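Long-range contacts in zebrafish RNase5 (Danio rerio, PDB 3LJE), which probably cleaves RNA as an endoribonuclease of the pancreatic ribonuclease family, within the angiogenin-like subfamily of fish: residues 5-10 and 113-118; 56-61 and 78-83; 71-76 and 106-111. One frame throughout, in Å; residues are numbered along the deposited sequence.

Contact 1 of 3, residues 5-10 and 113-118; sequences PDVDPR and KGWPVH
Asp-6 and Lys-113 form the salt bridge of this contact. Lys-113 NZ donates to Asp-6 OD2 at 2.9 Å and meets the syn lone pair of that oxygen. The two side chains come from opposite directions. The lysine chain is extended until its last bond, where a bend (chi4 54°) swings NZ to the carboxylate. The apolar part centres on Val-7. Its CG1 lies 3.8 Å from Trp-115 CB and 3.9 Å from Val-117 CG1. Val-7 CG1 approaches the indole obliquely. CG1 is anti to the backbone N (chi1 170°), and Val-7 CG2 is directed instead to the lysine chain, 4.1 Å from Lys-113 NZ. Arg-10 adds a mixed contact. Its guanidinium presents one face to Val-117, with CG1 4.1 Å above the plane and over its centre. Asp-6 O lies at the edge of the same group, in plane. The charge of Arg-10 is met by a salt bridge from NH2 to Asp-112. One water joins the backbones: it donates to Arg-10 O and to Val-117 O, each at 2.7 Å. The contact sets the loop before helix 8-18 and the helix's first turn against strand 115-119 and the turn leading into it. Trp-115 also packs edge-to-face on Tyr-11 of that helix. In the sheet of the ribonuclease fold, the backbones of Val-117 and His-118 both pair with Gly-110 of strand 97-112, a classic beta bulge.

Contact 2 of 3, residues 56-61 and 78-83; sequences KDRITT and QPFPVV
A cation-pi stack between Arg-58 and Phe-80 carries this helix-to-strand contact, which joins the short helix 56-60 to the start of strand 80-89. The guanidinium of Arg-58 lies flat on the ring of Phe-80. The planes are only 6° apart and the centres 4.2 Å apart. The stack is offset: Phe-80 CE2 sits under the rim of the guanidinium, 3.5 Å from Arg-58 NH2. Arg-58 CZ stands off-centre over the Phe-80 ring. Arg-58 leaves the helix with CG anti to its N (chi1 -163°), and a bend at chi3 (72°) turns the flat end over the ring. A water lies at the edge of the guanidinium, in its plane. It accepts from Arg-58 NH2 at 2.7 Å and donates to Pro-79 O, so it helps to fix the rotation of the group. Pro-81 CD touches near the same plane. The Arg-58 side chain also lies about 4 Å from a bound sulfate, probably from the crystallisation liquor. In the ribonuclease fold this strand belongs to the curved antiparallel sheet, where Phe-80 bonds through its backbone to Arg-105 and Pro-81 to Gln-53. Helix 56-60 packs beside that sheet. Ile-59 makes the apolar side of the contact. Its CG1 is 4.0 Å from Phe-80 CE2 and approaches the ring obliquely. Both side chains are buried and both also touch Ile-52 of strand 48-52. Within the helix, Thr-60 N and OG1 reach Lys-56 O from opposite faces of its carbonyl plane. Thr-61 OG1 donates to Arg-58 O at 2.6 Å, in the carbonyl plane.

Contact 3 of 3, residues 71-76 and 106-111; sequences NNLFKS and YIVLGC
Phe-74 and Leu-109 form a hydrogen-bonded antiparallel pair, and Lys-75 and Val-108 the next, non-hydrogen-bonded pair, between strands 73-76 and 97-112. This is an antiparallel pairing in the curved sheet of the ribonuclease fold. Leu-109 N to Phe-74 O is nearly straight (172°), while Phe-74 N to Leu-109 O is more bent (140°). Ser-76 N continues the pairing to Ile-107 O at 2.9 Å. Ser-76 OG, set between the backbone N and the carbonyl carbon (chi1 56°), accepts from Ile-107 N at 3.1 Å and donates to Gln-78 O. An alanine here would remove both OG bonds and is likely to leave Ile-107 N and Gln-78 O each without this partner. On the face of Lys-75 and Val-108, the extended lysine chain passes Val-108 CG2 and brings Lys-75 CE to 3.3 Å from Tyr-106 CB. Leu-73 crosses Val-108 at about a right angle, with Leu-73 CB 3.5 Å from Val-108 CG1. Leu-73 CD2 packs on Gly-110 CA at 3.6 Å. A water bridges Asn-72 O and Cys-111 N just before strand 73-76 begins. The Phe-74 ring lies on the Leu-109 face beside Cys-111, whose sulfur is in a disulfide with Cys-63. The two make a sulfur-aromatic contact, oblique, with Cys-111 SG 3.4 Å from Phe-74 CD2.

How the contacts relate
All three contacts reach the same antiparallel sheet, and all are partly buried. The centre of contact 2 is about 10 Å from the centre of the chain, that of contact 1 about 14 Å. Contact 1 has three exposed residues among seven touching, contact 3 one among ten. Contacts 1 and 3 meet where strands 115-119 and 97-112 pair. Contacts 2 and 3 share the apolar interior, where Phe-80 packs on Ile-107 and Ile-59 on Leu-109. Thr-60 touches Trp-115 and Pro-116, linking contacts 1 and 2. Contact 3 is backbone strand pairing, contact 2 helix-to-strand stacking. Contact 1 joins loops, a first helical turn and a strand by a salt bridge and apolar packing.

Contact 1 of 3, residues 5-10 and 113-118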
loop_
_atom_site.group_PDB
_atom_site.type_symbol
_atom_site.label_atom_id
_atom_site.label_comp_id
_atom_site.label_asym_id
_atom_site.label_seq_id
_atom_site.Cartn_x
_atom_site.Cartn_y
_atom_site.Cartn_z
ATOM N N PRO A 5 8.559 6.139 -17.932
ATOM C CA PRO A 5 7.181 6.622 -17.999
ATOM C C PRO A 5 6.133 5.580 -18.131
ATOM O O PRO A 5 4.955 5.872 -17.919
ATOM C CB PRO A 5 7.221 7.616 -19.181
ATOM C CG PRO A 5 8.239 6.962 -20.084
ATOM C CD PRO A 5 9.347 6.618 -19.096
ATOM N N ASP A 6 6.483 4.348 -18.484
ATOM C CA ASP A 6 5.364 3.396 -18.519
ATOM C C ASP A 6 5.151 2.845 -17.111
ATOM O O ASP A 6 4.206 2.110 -16.861
ATOM C CB ASP A 6 5.645 2.225 -19.424
ATOM C CG ASP A 6 6.977 1.625 -19.161
ATOM O OD1 ASP A 6 7.955 2.383 -19.003
ATOM O OD2 ASP A 6 7.050 0.378 -19.095
ATOM N N VAL A 7 6.039 3.203 -16.203
ATOM C CA VAL A 7 5.958 2.690 -14.821
ATOM C C VAL A 7 5.474 3.772 -13.860
ATOM O O VAL A 7 4.785 3.485 -12.894
ATOM C CB VAL A 7 7.350 2.276 -14.335
ATOM C CG1 VAL A 7 7.314 1.970 -12.817
ATOM C CG2 VAL A 7 7.831 0.973 -15.097
ATOM N N ASP A 8 5.882 5.014 -14.117
ATOM C CA ASP A 8 5.519 6.069 -13.241
ATOM C C ASP A 8 4.047 6.180 -12.735
ATOM O O ASP A 8 3.826 6.387 -11.530
ATOM C CB ASP A 8 6.022 7.380 -13.820
ATOM C CG ASP A 8 5.958 8.510 -12.808
ATOM O OD1 ASP A 8 6.567 8.411 -11.722
ATOM O OD2 ASP A 8 5.270 9.482 -13.104
ATOM N N PRO A 9 3.023 6.026 -13.614
ATOM C CA PRO A 9 1.648 6.140 -13.098
ATOM C C PRO A 9 1.322 5.118 -11.975
ATOM O O PRO A 9 0.740 5.471 -10.920
ATOM C CB PRO A 9 0.759 5.918 -14.362
ATOM C CG PRO A 9 1.677 6.499 -15.526
ATOM C CD PRO A 9 3.019 5.774 -15.079
ATOM N N ARG A 10 1.776 3.893 -12.194
ATOM C CA ARG A 10 1.519 2.814 -11.232
ATOM C C ARG A 10 2.337 2.988 -9.978
ATOM O O ARG A 10 1.840 2.691 -8.828
ATOM C CB ARG A 10 1.774 1.447 -11.856
ATOM C CG ARG A 10 0.498 0.959 -12.632
ATOM C CD ARG A 10 0.696 -0.464 -13.169
ATOM N NE ARG A 10 1.894 -0.366 -14.003
ATOM C CZ ARG A 10 2.789 -1.354 -14.176
ATOM N NH1 ARG A 10 2.616 -2.544 -13.576
ATOM N NH2 ARG A 10 3.869 -1.112 -14.923
ATOM N N LYS A 113 10.640 -3.075 -13.554
ATOM C CA LYS A 113 11.931 -2.440 -13.829
ATOM C C LYS A 113 12.580 -1.826 -12.572
ATOM O O LYS A 113 13.210 -0.781 -12.682
ATOM C CB LYS A 113 11.784 -1.342 -14.903
ATOM C CG LYS A 113 11.346 -1.854 -16.366
ATOM C CD LYS A 113 10.971 -0.668 -17.300
ATOM C CE LYS A 113 10.028 -1.045 -18.458
ATOM N NZ LYS A 113 8.709 -1.753 -17.988
ATOM N N GLY A 114 12.455 -2.511 -11.424
ATOM C CA GLY A 114 13.047 -2.090 -10.174
ATOM C C GLY A 114 12.133 -1.161 -9.325
ATOM O O GLY A 114 12.562 -0.696 -8.229
ATOM N N TRP A 115 10.937 -0.827 -9.819
ATOM C CA TRP A 115 10.052 0.109 -9.004
ATOM C C TRP A 115 8.833 -0.604 -8.505
ATOM O O TRP A 115 8.221 -1.415 -9.241
ATOM C CB TRP A 115 9.547 1.267 -9.867
ATOM C CG TRP A 115 10.654 2.038 -10.471
ATOM C CD1 TRP A 115 11.245 1.850 -11.725
ATOM C CD2 TRP A 115 11.411 3.033 -9.813
ATOM N NE1 TRP A 115 12.335 2.690 -11.852
ATOM C CE2 TRP A 115 12.460 3.431 -10.706
ATOM C CE3 TRP A 115 11.315 3.632 -8.557
ATOM C CZ2 TRP A 115 13.403 4.415 -10.356
ATOM C CZ3 TRP A 115 12.231 4.593 -8.191
ATOM C CH2 TRP A 115 13.272 4.985 -9.088
ATOM N N PRO A 116 8.385 -0.276 -7.277
ATOM C CA PRO A 116 7.177 -0.978 -6.794
ATOM C C PRO A 116 5.893 -0.448 -7.464
ATOM O O PRO A 116 5.686 0.779 -7.522
ATOM C CB PRO A 116 7.154 -0.691 -5.287
ATOM C CG PRO A 116 7.908 0.755 -5.185
ATOM C CD PRO A 116 9.017 0.613 -6.278
ATOM N N VAL A 117 5.027 -1.351 -7.925
ATOM C CA VAL A 117 3.783 -0.914 -8.592
ATOM C C VAL A 117 2.563 -1.546 -8.001
ATOM O O VAL A 117 1.425 -1.259 -8.447
ATOM C CB VAL A 117 3.907 -1.319 -10.137
ATOM C CG1 VAL A 117 4.992 -0.447 -10.739
ATOM C CG2 VAL A 117 4.279 -2.846 -10.256
ATOM N N HIS A 118 2.720 -2.463 -7.016
ATOM C CA HIS A 118 1.540 -3.100 -6.497
ATOM C C HIS A 118 1.870 -3.658 -5.112
ATOM O O HIS A 118 2.998 -4.078 -4.877
ATOM C CB HIS A 118 1.158 -4.266 -7.490
ATOM C CG HIS A 118 0.131 -5.205 -6.971
ATOM N ND1 HIS A 118 -1.219 -4.895 -6.940
ATOM C CD2 HIS A 118 0.251 -6.460 -6.432
ATOM C CE1 HIS A 118 -1.892 -5.909 -6.408
ATOM N NE2 HIS A 118 -1.029 -6.868 -6.092
HETATM O O HOH W 1 -0.137 0.954 -8.289
#

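Contact 2 of 3, residues 56-61 and 78-83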
loop_
_atom_site.group_PDB
_atom_site.type_symbol
_atom_site.label_atom_id
_atom_site.label_comp_id
_atom_site.label_asym_id
_atom_site.label_seq_id
_atom_site.Cartn_x
_atom_site.Cartn_y
_atom_site.Cartn_z
ATOM N N LYS A 56 9.822 5.558 0.846
ATOM C CA LYS A 56 9.728 4.932 -0.467
ATOM C C LYS A 56 11.038 4.325 -0.887
ATOM O O LYS A 56 11.046 3.251 -1.511
ATOM C CB LYS A 56 9.296 5.930 -1.544
ATOM C CG LYS A 56 10.195 7.161 -1.595
ATOM C CD LYS A 56 9.672 8.095 -2.687
ATOM C CE LYS A 56 10.610 9.313 -2.905
ATOM N NZ LYS A 56 9.843 10.239 -3.842
ATOM N N ASP A 57 12.160 4.960 -0.573
ATOM C CA ASP A 57 13.430 4.350 -0.991
ATOM C C ASP A 57 13.658 2.945 -0.344
ATOM O O ASP A 57 14.157 2.022 -1.015
ATOM C CB ASP A 57 14.648 5.236 -0.624
ATOM C CG ASP A 57 14.723 6.525 -1.467
ATOM O OD1 ASP A 57 13.896 6.705 -2.371
ATOM O OD2 ASP A 57 15.621 7.363 -1.208
ATOM N N ARG A 58 13.354 2.807 0.933
ATOM C CA ARG A 58 13.610 1.535 1.574
ATOM C C ARG A 58 12.653 0.476 1.019
ATOM O O ARG A 58 13.025 -0.666 0.824
ATOM C CB ARG A 58 13.413 1.626 3.105
ATOM C CG ARG A 58 14.132 0.361 3.749
ATOM C CD ARG A 58 14.423 0.479 5.261
ATOM N NE ARG A 58 13.144 0.372 5.972
ATOM C CZ ARG A 58 12.681 -0.790 6.447
ATOM N NH1 ARG A 58 13.358 -1.986 6.290
ATOM N NH2 ARG A 58 11.555 -0.784 7.128
ATOM N N ILE A 59 11.409 0.862 0.818
ATOM C CA ILE A 59 10.425 -0.116 0.300
ATOM C C ILE A 59 10.887 -0.522 -1.122
ATOM O O ILE A 59 10.760 -1.715 -1.486
ATOM C CB ILE A 59 9.044 0.529 0.224
ATOM C CG1 ILE A 59 8.528 0.765 1.668
ATOM C CG2 ILE A 59 8.004 -0.379 -0.481
ATOM C CD1 ILE A 59 7.282 1.695 1.668
ATOM N N THR A 60 11.410 0.430 -1.877
ATOM C CA THR A 60 11.845 0.115 -3.264
ATOM C C THR A 60 12.959 -0.966 -3.290
ATOM O O THR A 60 13.096 -1.708 -4.283
ATOM C CB THR A 60 12.210 1.456 -3.968
ATOM O OG1 THR A 60 10.998 2.213 -4.063
ATOM C CG2 THR A 60 12.806 1.249 -5.425
ATOM N N THR A 61 13.769 -1.051 -2.222
ATOM C CA THR A 61 14.813 -2.114 -2.158
ATOM C C THR A 61 14.198 -3.521 -2.235
ATOM O O THR A 61 14.901 -4.455 -2.591
ATOM C CB THR A 61 15.697 -2.065 -0.820
ATOM O OG1 THR A 61 14.885 -2.345 0.332
ATOM C CG2 THR A 61 16.385 -0.662 -0.716
ATOM N N GLN A 78 12.743 -9.398 5.298
ATOM C CA GLN A 78 12.524 -9.135 6.760
ATOM C C GLN A 78 11.131 -8.474 6.930
ATOM O O GLN A 78 10.604 -7.875 5.944
ATOM C CB GLN A 78 13.559 -8.084 7.297
ATOM C CG GLN A 78 13.589 -6.760 6.489
ATOM C CD GLN A 78 14.833 -5.947 6.784
ATOM O OE1 GLN A 78 14.827 -5.159 7.742
ATOM N NE2 GLN A 78 15.908 -6.135 6.000
ATOM N N PRO A 79 10.522 -8.591 8.097
ATOM C CA PRO A 79 9.193 -7.964 8.322
ATOM C C PRO A 79 9.281 -6.437 8.114
ATOM O O PRO A 79 10.377 -5.824 8.220
ATOM C CB PRO A 79 8.895 -8.245 9.835
ATOM C CG PRO A 79 9.748 -9.512 10.162
ATOM C CD PRO A 79 11.019 -9.285 9.341
ATOM N N PHE A 80 8.165 -5.869 7.714
ATOM C CA PHE A 80 8.099 -4.392 7.639
ATOM C C PHE A 80 6.979 -4.057 8.534
ATOM O O PHE A 80 6.030 -4.830 8.733
ATOM C CB PHE A 80 7.706 -3.836 6.201
ATOM C CG PHE A 80 8.871 -3.551 5.344
ATOM C CD1 PHE A 80 9.767 -4.588 4.894
ATOM C CD2 PHE A 80 9.138 -2.238 4.918
ATOM C CE1 PHE A 80 10.799 -4.284 4.066
ATOM C CE2 PHE A 80 10.178 -1.983 4.097
ATOM C CZ PHE A 80 11.025 -2.989 3.643
ATOM N N PRO A 81 7.039 -2.838 9.126
ATOM C CA PRO A 81 5.926 -2.364 9.925
ATOM C C PRO A 81 4.796 -1.917 9.035
ATOM O O PRO A 81 5.008 -1.154 8.092
ATOM C CB PRO A 81 6.487 -1.186 10.709
ATOM C CG PRO A 81 7.538 -0.611 9.803
ATOM C CD PRO A 81 7.844 -1.658 8.765
ATOM N N VAL A 82 3.583 -2.316 9.315
ATOM C CA VAL A 82 2.451 -1.882 8.506
ATOM C C VAL A 82 1.235 -1.569 9.341
ATOM O O VAL A 82 1.070 -2.077 10.445
ATOM C CB VAL A 82 1.966 -2.950 7.434
ATOM C CG1 VAL A 82 3.223 -3.359 6.477
ATOM C CG2 VAL A 82 1.307 -4.224 8.157
ATOM N N VAL A 83 0.364 -0.722 8.772
ATOM C CA VAL A 83 -0.943 -0.485 9.376
ATOM C C VAL A 83 -1.955 -0.868 8.320
ATOM O O VAL A 83 -1.924 -0.305 7.188
ATOM C CB VAL A 83 -1.167 1.013 9.757
ATOM C CG1 VAL A 83 -2.765 1.258 9.916
ATOM C CG2 VAL A 83 -0.333 1.326 10.987
HETATM O O HOH W 2 11.459 -3.383 7.923
#

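Contact 3 of 3, residues 71-76 and 106-111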
loop_
_atom_site.group_PDB
_atom_site.type_symbol
_atom_site.label_atom_id
_atom_site.label_comp_id
_atom_site.label_asym_id
_atom_site.label_seq_id
_atom_site.Cartn_x
_atom_site.Cartn_y
_atom_site.Cartn_z
ATOM N N ASN A 71 6.526 -16.361 -6.704
ATOM C CA ASN A 71 5.573 -16.392 -7.814
ATOM C C ASN A 71 6.024 -15.246 -8.725
ATOM O O ASN A 71 7.238 -15.204 -9.014
ATOM C CB ASN A 71 4.165 -16.318 -7.260
ATOM C CG ASN A 71 3.753 -17.660 -6.635
ATOM O OD1 ASN A 71 4.397 -18.648 -6.934
ATOM N ND2 ASN A 71 2.741 -17.696 -5.755
ATOM N N ASN A 72 5.156 -14.324 -9.133
ATOM C CA ASN A 72 5.620 -13.268 -10.024
ATOM C C ASN A 72 5.914 -11.964 -9.234
ATOM O O ASN A 72 6.082 -10.901 -9.856
ATOM C CB ASN A 72 4.533 -12.934 -11.018
ATOM C CG ASN A 72 4.142 -14.195 -11.798
ATOM O OD1 ASN A 72 5.046 -14.856 -12.352
ATOM N ND2 ASN A 72 2.869 -14.577 -11.764
ATOM N N LEU A 73 5.846 -12.086 -7.912
ATOM C CA LEU A 73 6.039 -10.880 -7.104
ATOM C C LEU A 73 7.365 -10.937 -6.367
ATOM O O LEU A 73 8.208 -11.860 -6.619
ATOM C CB LEU A 73 4.860 -10.833 -6.162
ATOM C CG LEU A 73 3.467 -10.887 -6.914
ATOM C CD1 LEU A 73 2.278 -10.885 -5.861
ATOM C CD2 LEU A 73 3.365 -9.685 -7.851
ATOM N N PHE A 74 7.549 -10.032 -5.365
ATOM C CA PHE A 74 8.875 -9.987 -4.683
ATOM C C PHE A 74 8.614 -9.770 -3.193
ATOM O O PHE A 74 7.840 -8.818 -2.821
ATOM C CB PHE A 74 9.672 -8.830 -5.255
ATOM C CG PHE A 74 10.045 -9.052 -6.657
ATOM C CD1 PHE A 74 11.168 -9.844 -6.942
ATOM C CD2 PHE A 74 9.164 -8.634 -7.682
ATOM C CE1 PHE A 74 11.469 -10.263 -8.317
ATOM C CE2 PHE A 74 9.402 -9.036 -9.072
ATOM C CZ PHE A 74 10.591 -9.859 -9.364
ATOM N N LYS A 75 9.251 -10.621 -2.347
ATOM C CA LYS A 75 8.904 -10.597 -0.925
ATOM C C LYS A 75 10.121 -9.973 -0.161
ATOM O O LYS A 75 11.272 -10.246 -0.477
ATOM C CB LYS A 75 8.665 -12.032 -0.436
ATOM C CG LYS A 75 8.244 -12.177 1.006
ATOM C CD LYS A 75 7.664 -13.611 1.213
ATOM C CE LYS A 75 6.992 -13.716 2.557
ATOM N NZ LYS A 75 6.508 -15.105 2.838
ATOM N N SER A 76 9.833 -9.129 0.832
ATOM C CA SER A 76 10.909 -8.545 1.610
ATOM C C SER A 76 11.674 -9.714 2.314
ATOM O O SER A 76 11.064 -10.759 2.588
ATOM C CB SER A 76 10.323 -7.580 2.688
ATOM O OG SER A 76 9.383 -8.192 3.541
ATOM N N TYR A 106 6.069 -9.836 6.406
ATOM C CA TYR A 106 6.864 -9.825 5.214
ATOM C C TYR A 106 5.930 -9.257 4.116
ATOM O O TYR A 106 4.867 -9.855 3.868
ATOM C CB TYR A 106 7.306 -11.291 4.844
ATOM C CG TYR A 106 8.389 -11.737 5.831
ATOM C CD1 TYR A 106 9.680 -11.495 5.593
ATOM C CD2 TYR A 106 8.019 -12.356 7.060
ATOM C CE1 TYR A 106 10.689 -11.829 6.522
ATOM C CE2 TYR A 106 9.014 -12.722 8.029
ATOM C CZ TYR A 106 10.340 -12.454 7.728
ATOM O OH TYR A 106 11.329 -12.885 8.581
ATOM N N ILE A 107 6.326 -8.201 3.435
ATOM C CA ILE A 107 5.465 -7.601 2.466
ATOM C C ILE A 107 5.834 -8.186 1.089
ATOM O O ILE A 107 7.006 -8.446 0.820
ATOM C CB ILE A 107 5.585 -6.072 2.468
ATOM C CG1 ILE A 107 7.067 -5.613 2.253
ATOM C CG2 ILE A 107 5.014 -5.532 3.817
ATOM C CD1 ILE A 107 7.256 -4.107 2.014
ATOM N N VAL A 108 4.801 -8.285 0.248
ATOM C CA VAL A 108 4.947 -8.844 -1.098
ATOM C C VAL A 108 4.485 -7.760 -2.069
ATOM O O VAL A 108 3.347 -7.311 -1.967
ATOM C CB VAL A 108 4.057 -10.069 -1.212
ATOM C CG1 VAL A 108 4.207 -10.623 -2.686
ATOM C CG2 VAL A 108 4.549 -11.140 -0.146
ATOM N N LEU A 109 5.364 -7.417 -2.993
ATOM C CA LEU A 109 5.117 -6.353 -3.968
ATOM C C LEU A 109 5.203 -6.807 -5.412
ATOM O O LEU A 109 5.937 -7.767 -5.697
ATOM C CB LEU A 109 6.207 -5.312 -3.816
ATOM C CG LEU A 109 6.457 -4.720 -2.383
ATOM C CD1 LEU A 109 7.595 -3.604 -2.465
ATOM C CD2 LEU A 109 5.121 -4.256 -1.763
ATOM N N GLY A 110 4.451 -6.145 -6.283
ATOM C CA GLY A 110 4.634 -6.299 -7.736
ATOM C C GLY A 110 5.652 -5.221 -8.008
ATOM O O GLY A 110 5.621 -4.098 -7.395
ATOM N N CYS A 111 6.606 -5.513 -8.899
ATOM C CA CYS A 111 7.679 -4.601 -9.256
ATOM C C CYS A 111 7.806 -4.533 -10.779
ATOM O O CYS A 111 7.542 -5.522 -11.471
ATOM C CB CYS A 111 9.017 -5.138 -8.744
ATOM S SG CYS A 111 9.084 -5.367 -6.925
HETATM O O HOH W 3 6.347 -8.176 -10.086
#